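Local coordinates for nucleoporin NUP170 (Chaetomium thermophilum, PDB 5HAX), which probably serves as a large scaffold nucleoporin in the inner ring of the nuclear pore complex, at residues A110-P121 with H133-I144. Numbering follows the deposited sequence.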
loop_
_atom_site.group_PDB
_atom_site.type_symbol
_atom_site.label_atom_id
_atom_site.label_comp_id
_atom_site.label_asym_id
_atom_site.label_seq_id
_atom_site.Cartn_x
_atom_site.Cartn_y
_atom_site.Cartn_z
ATOM N N ALA A 110 -15.189 -13.013 -28.927
ATOM C CA ALA A 110 -16.383 -13.391 -28.185
ATOM C C ALA A 110 -17.631 -13.247 -29.045
ATOM O O ALA A 110 -17.745 -12.345 -29.881
ATOM C CB ALA A 110 -16.521 -12.539 -26.923
ATOM N N THR A 111 -18.579 -14.153 -28.818
ATOM C CA THR A 111 -19.817 -14.210 -29.584
ATOM C C THR A 111 -20.991 -13.550 -28.877
ATOM O O THR A 111 -21.917 -13.086 -29.551
ATOM C CB THR A 111 -20.174 -15.671 -29.901
ATOM O OG1 THR A 111 -21.494 -15.735 -30.453
ATOM C CG2 THR A 111 -20.105 -16.551 -28.649
ATOM N N HIS A 112 -20.969 -13.476 -27.548
ATOM C CA HIS A 112 -22.065 -12.920 -26.766
ATOM C C HIS A 112 -21.574 -11.767 -25.895
ATOM O O HIS A 112 -20.373 -11.520 -25.759
ATOM C CB HIS A 112 -22.717 -14.005 -25.899
ATOM C CG HIS A 112 -23.515 -15.001 -26.682
ATOM N ND1 HIS A 112 -23.012 -16.226 -27.064
ATOM C CD2 HIS A 112 -24.780 -14.950 -27.163
ATOM C CE1 HIS A 112 -23.933 -16.888 -27.740
ATOM N NE2 HIS A 112 -25.015 -16.136 -27.816
ATOM N N THR A 113 -22.540 -11.060 -25.303
ATOM C CA THR A 113 -22.253 -9.855 -24.534
ATOM C C THR A 113 -21.297 -10.147 -23.383
ATOM O O THR A 113 -21.490 -11.101 -22.626
ATOM C CB THR A 113 -23.556 -9.266 -23.988
ATOM O OG1 THR A 113 -24.487 -9.081 -25.061
ATOM C CG2 THR A 113 -23.305 -7.931 -23.292
ATOM N N ILE A 114 -20.271 -9.310 -23.248
ATOM C CA ILE A 114 -19.337 -9.409 -22.131
ATOM C C ILE A 114 -19.982 -8.796 -20.896
ATOM O O ILE A 114 -20.493 -7.670 -20.943
ATOM C CB ILE A 114 -18.009 -8.709 -22.469
ATOM C CG1 ILE A 114 -17.275 -9.476 -23.572
ATOM C CG2 ILE A 114 -17.118 -8.602 -21.230
ATOM C CD1 ILE A 114 -16.120 -8.710 -24.184
ATOM N N THR A 115 -19.941 -9.528 -19.781
ATOM C CA THR A 115 -20.535 -9.081 -18.528
ATOM C C THR A 115 -19.518 -8.835 -17.421
ATOM O O THR A 115 -19.861 -8.187 -16.427
ATOM C CB THR A 115 -21.565 -10.109 -18.033
ATOM O OG1 THR A 115 -20.953 -11.399 -17.931
ATOM C CG2 THR A 115 -22.750 -10.184 -18.994
ATOM N N ALA A 116 -18.290 -9.325 -17.563
ATOM C CA ALA A 116 -17.257 -9.095 -16.563
ATOM C C ALA A 116 -15.897 -9.385 -17.179
ATOM O O ALA A 116 -15.769 -10.242 -18.057
ATOM C CB ALA A 116 -17.473 -9.965 -15.319
ATOM N N VAL A 117 -14.888 -8.653 -16.707
ATOM C CA VAL A 117 -13.504 -8.817 -17.141
ATOM C C VAL A 117 -12.602 -8.606 -15.931
ATOM O O VAL A 117 -12.864 -7.732 -15.098
ATOM C CB VAL A 117 -13.137 -7.828 -18.271
ATOM C CG1 VAL A 117 -11.677 -7.993 -18.682
ATOM C CG2 VAL A 117 -14.055 -8.015 -19.471
ATOM N N ALA A 118 -11.533 -9.398 -15.836
ATOM C CA ALA A 118 -10.606 -9.277 -14.720
ATOM C C ALA A 118 -9.227 -9.777 -15.125
ATOM O O ALA A 118 -9.079 -10.597 -16.035
ATOM C CB ALA A 118 -11.101 -10.047 -13.492
ATOM N N LEU A 119 -8.215 -9.270 -14.422
ATOM C CA LEU A 119 -6.819 -9.642 -14.619
ATOM C C LEU A 119 -6.315 -10.282 -13.334
ATOM O O LEU A 119 -6.248 -9.616 -12.295
ATOM C CB LEU A 119 -5.979 -8.414 -14.980
ATOM C CG LEU A 119 -4.523 -8.660 -15.378
ATOM C CD1 LEU A 119 -4.455 -9.359 -16.726
ATOM C CD2 LEU A 119 -3.751 -7.348 -15.405
ATOM N N VAL A 120 -5.956 -11.562 -13.404
ATOM C CA VAL A 120 -5.604 -12.330 -12.210
ATOM C C VAL A 120 -4.224 -12.943 -12.400
ATOM O O VAL A 120 -3.704 -13.007 -13.524
ATOM C CB VAL A 120 -6.648 -13.431 -11.913
ATOM C CG1 VAL A 120 -8.015 -12.809 -11.633
ATOM C CG2 VAL A 120 -6.726 -14.422 -13.071
ATOM N N PRO A 121 -3.600 -13.400 -11.316
ATOM C CA PRO A 121 -2.332 -14.132 -11.438
ATOM C C PRO A 121 -2.540 -15.482 -12.100
ATOM O O PRO A 121 -3.653 -16.028 -12.081
ATOM C CB PRO A 121 -1.869 -14.294 -9.980
ATOM C CG PRO A 121 -2.599 -13.243 -9.222
ATOM C CD PRO A 121 -3.920 -13.094 -9.912
ATOM N N HIS A 133 0.125 -12.721 -16.239
ATOM C CA HIS A 133 -1.247 -12.647 -15.760
ATOM C C HIS A 133 -2.134 -13.538 -16.618
ATOM O O HIS A 133 -1.721 -14.046 -17.663
ATOM C CB HIS A 133 -1.784 -11.210 -15.794
ATOM C CG HIS A 133 -1.024 -10.251 -14.932
ATOM N ND1 HIS A 133 0.061 -9.537 -15.392
ATOM C CD2 HIS A 133 -1.204 -9.874 -13.645
ATOM C CE1 HIS A 133 0.523 -8.768 -14.422
ATOM N NE2 HIS A 133 -0.227 -8.954 -13.350
ATOM N N VAL A 134 -3.368 -13.719 -16.156
ATOM C CA VAL A 134 -4.429 -14.354 -16.929
ATOM C C VAL A 134 -5.574 -13.360 -17.043
ATOM O O VAL A 134 -5.975 -12.749 -16.045
ATOM C CB VAL A 134 -4.908 -15.667 -16.283
ATOM C CG1 VAL A 134 -6.146 -16.208 -17.007
ATOM C CG2 VAL A 134 -3.795 -16.698 -16.293
ATOM N N LEU A 135 -6.091 -13.199 -18.256
ATOM C CA LEU A 135 -7.233 -12.337 -18.522
ATOM C C LEU A 135 -8.488 -13.200 -18.575
ATOM O O LEU A 135 -8.598 -14.086 -19.430
ATOM C CB LEU A 135 -7.037 -11.577 -19.833
ATOM C CG LEU A 135 -8.137 -10.599 -20.249
ATOM C CD1 LEU A 135 -8.203 -9.414 -19.302
ATOM C CD2 LEU A 135 -7.903 -10.131 -21.673
ATOM N N VAL A 136 -9.420 -12.951 -17.658
ATOM C CA VAL A 136 -10.683 -13.681 -17.594
ATOM C C VAL A 136 -11.760 -12.804 -18.219
ATOM O O VAL A 136 -11.973 -11.668 -17.782
ATOM C CB VAL A 136 -11.051 -14.050 -16.148
ATOM C CG1 VAL A 136 -12.275 -14.958 -16.133
ATOM C CG2 VAL A 136 -9.880 -14.715 -15.444
ATOM N N VAL A 137 -12.440 -13.333 -19.235
ATOM C CA VAL A 137 -13.497 -12.621 -19.948
ATOM C C VAL A 137 -14.769 -13.447 -19.817
ATOM O O VAL A 137 -14.852 -14.561 -20.352
ATOM C CB VAL A 137 -13.144 -12.389 -21.423
ATOM C CG1 VAL A 137 -14.283 -11.674 -22.139
ATOM C CG2 VAL A 137 -11.851 -11.592 -21.542
ATOM N N ALA A 138 -15.764 -12.901 -19.121
ATOM C CA ALA A 138 -17.040 -13.572 -18.908
ATOM C C ALA A 138 -18.103 -12.956 -19.806
ATOM O O ALA A 138 -18.261 -11.731 -19.840
ATOM C CB ALA A 138 -17.466 -13.472 -17.443
ATOM N N THR A 139 -18.827 -13.806 -20.530
ATOM C CA THR A 139 -19.961 -13.396 -21.347
ATOM C C THR A 139 -21.230 -14.058 -20.815
ATOM O O THR A 139 -21.205 -14.805 -19.834
ATOM C CB THR A 139 -19.752 -13.760 -22.822
ATOM O OG1 THR A 139 -19.888 -15.177 -22.997
ATOM C CG2 THR A 139 -18.377 -13.312 -23.306
ATOM N N THR A 140 -22.351 -13.781 -21.483
ATOM C CA THR A 140 -23.612 -14.413 -21.112
ATOM C C THR A 140 -23.657 -15.888 -21.490
ATOM O O THR A 140 -24.609 -16.575 -21.106
ATOM C CB THR A 140 -24.787 -13.686 -21.770
ATOM O OG1 THR A 140 -24.601 -13.647 -23.189
ATOM C CG2 THR A 140 -24.903 -12.264 -21.240
ATOM N N SER A 141 -22.653 -16.385 -22.213
ATOM C CA SER A 141 -22.615 -17.765 -22.679
ATOM C C SER A 141 -21.429 -18.564 -22.158
ATOM O O SER A 141 -21.540 -19.787 -22.042
ATOM C CB SER A 141 -22.596 -17.800 -24.215
ATOM O OG SER A 141 -22.664 -19.128 -24.700
ATOM N N GLU A 142 -20.307 -17.923 -21.834
ATOM C CA GLU A 142 -19.109 -18.660 -21.452
ATOM C C GLU A 142 -18.132 -17.729 -20.747
ATOM O O GLU A 142 -18.272 -16.504 -20.777
ATOM C CB GLU A 142 -18.449 -19.296 -22.681
ATOM C CG GLU A 142 -18.038 -18.276 -23.734
ATOM C CD GLU A 142 -17.616 -18.916 -25.042
ATOM O OE1 GLU A 142 -17.479 -18.182 -26.044
ATOM O OE2 GLU A 142 -17.421 -20.149 -25.068
ATOM N N ILE A 143 -17.132 -18.340 -20.109
ATOM C CA ILE A 143 -15.977 -17.638 -19.558
ATOM C C ILE A 143 -14.750 -18.069 -20.351
ATOM O O ILE A 143 -14.571 -19.258 -20.640
ATOM C CB ILE A 143 -15.773 -17.923 -18.057
ATOM C CG1 ILE A 143 -16.992 -17.469 -17.245
ATOM C CG2 ILE A 143 -14.523 -17.210 -17.552
ATOM C CD1 ILE A 143 -18.076 -18.520 -17.122
ATOM N N ILE A 144 -13.896 -17.102 -20.680
ATOM C CA ILE A 144 -12.752 -17.310 -21.560
ATOM C C ILE A 144 -11.492 -16.873 -20.824
ATOM O O ILE A 144 -11.461 -15.790 -20.228
ATOM C CB ILE A 144 -12.913 -16.526 -22.877
ATOM C CG1 ILE A 144 -14.229 -16.910 -23.563
ATOM C CG2 ILE A 144 -11.730 -16.785 -23.803
ATOM C CD1 ILE A 144 -14.672 -15.933 -24.629
HETATM O O HOH W 1 -22.412 -13.494 -17.426
#
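Val-120 and Val-134 bond to each other through both backbone amides, Val-134 N reaching Val-120 O at 2.7 Å, and the antiparallel pairing then runs through Ala-118 with Val-136 to Ala-116 with Ala-138. There the ladder slips by one residue. Ala-138 O accepts a 2.8 Å bond from Thr-115 N and a weak one from Ala-116 N, which makes a classic beta bulge. A threonine suits the bulge because its hydroxyl has work to do: Thr-115 OG1 bonds to Val-176 O and accepts from a water that also donates to Thr-139 O.

These are the first two strands of a four-stranded antiparallel sheet, 114-120 through 159-170, consistent with one blade of the beta-propeller expected of this Nup133-like region. Small Ala-116, Ala-118 and Ala-138 pack with Val-136 against Ile-179 of the next sheet. Where the second strand turns, Thr-139 holds OG1 between its backbone N and carbonyl carbon (chi1 73°), and the oxygen accepts from Ser-141 N at 3.1 Å, an ST turn, and from Glu-142 N at 3.0 Å, which extends it to an ST motif. A valine here would probably leave both amides without this acceptor and the turn freer to shift. Thr-140 N bonds to Thr-113 O at 3.0 Å. At the far end Leu-119 CD2 lies over one face of the His-133 ring, 4.1 Å from its centroid, while His-133 NE2 bonds to Glu-80.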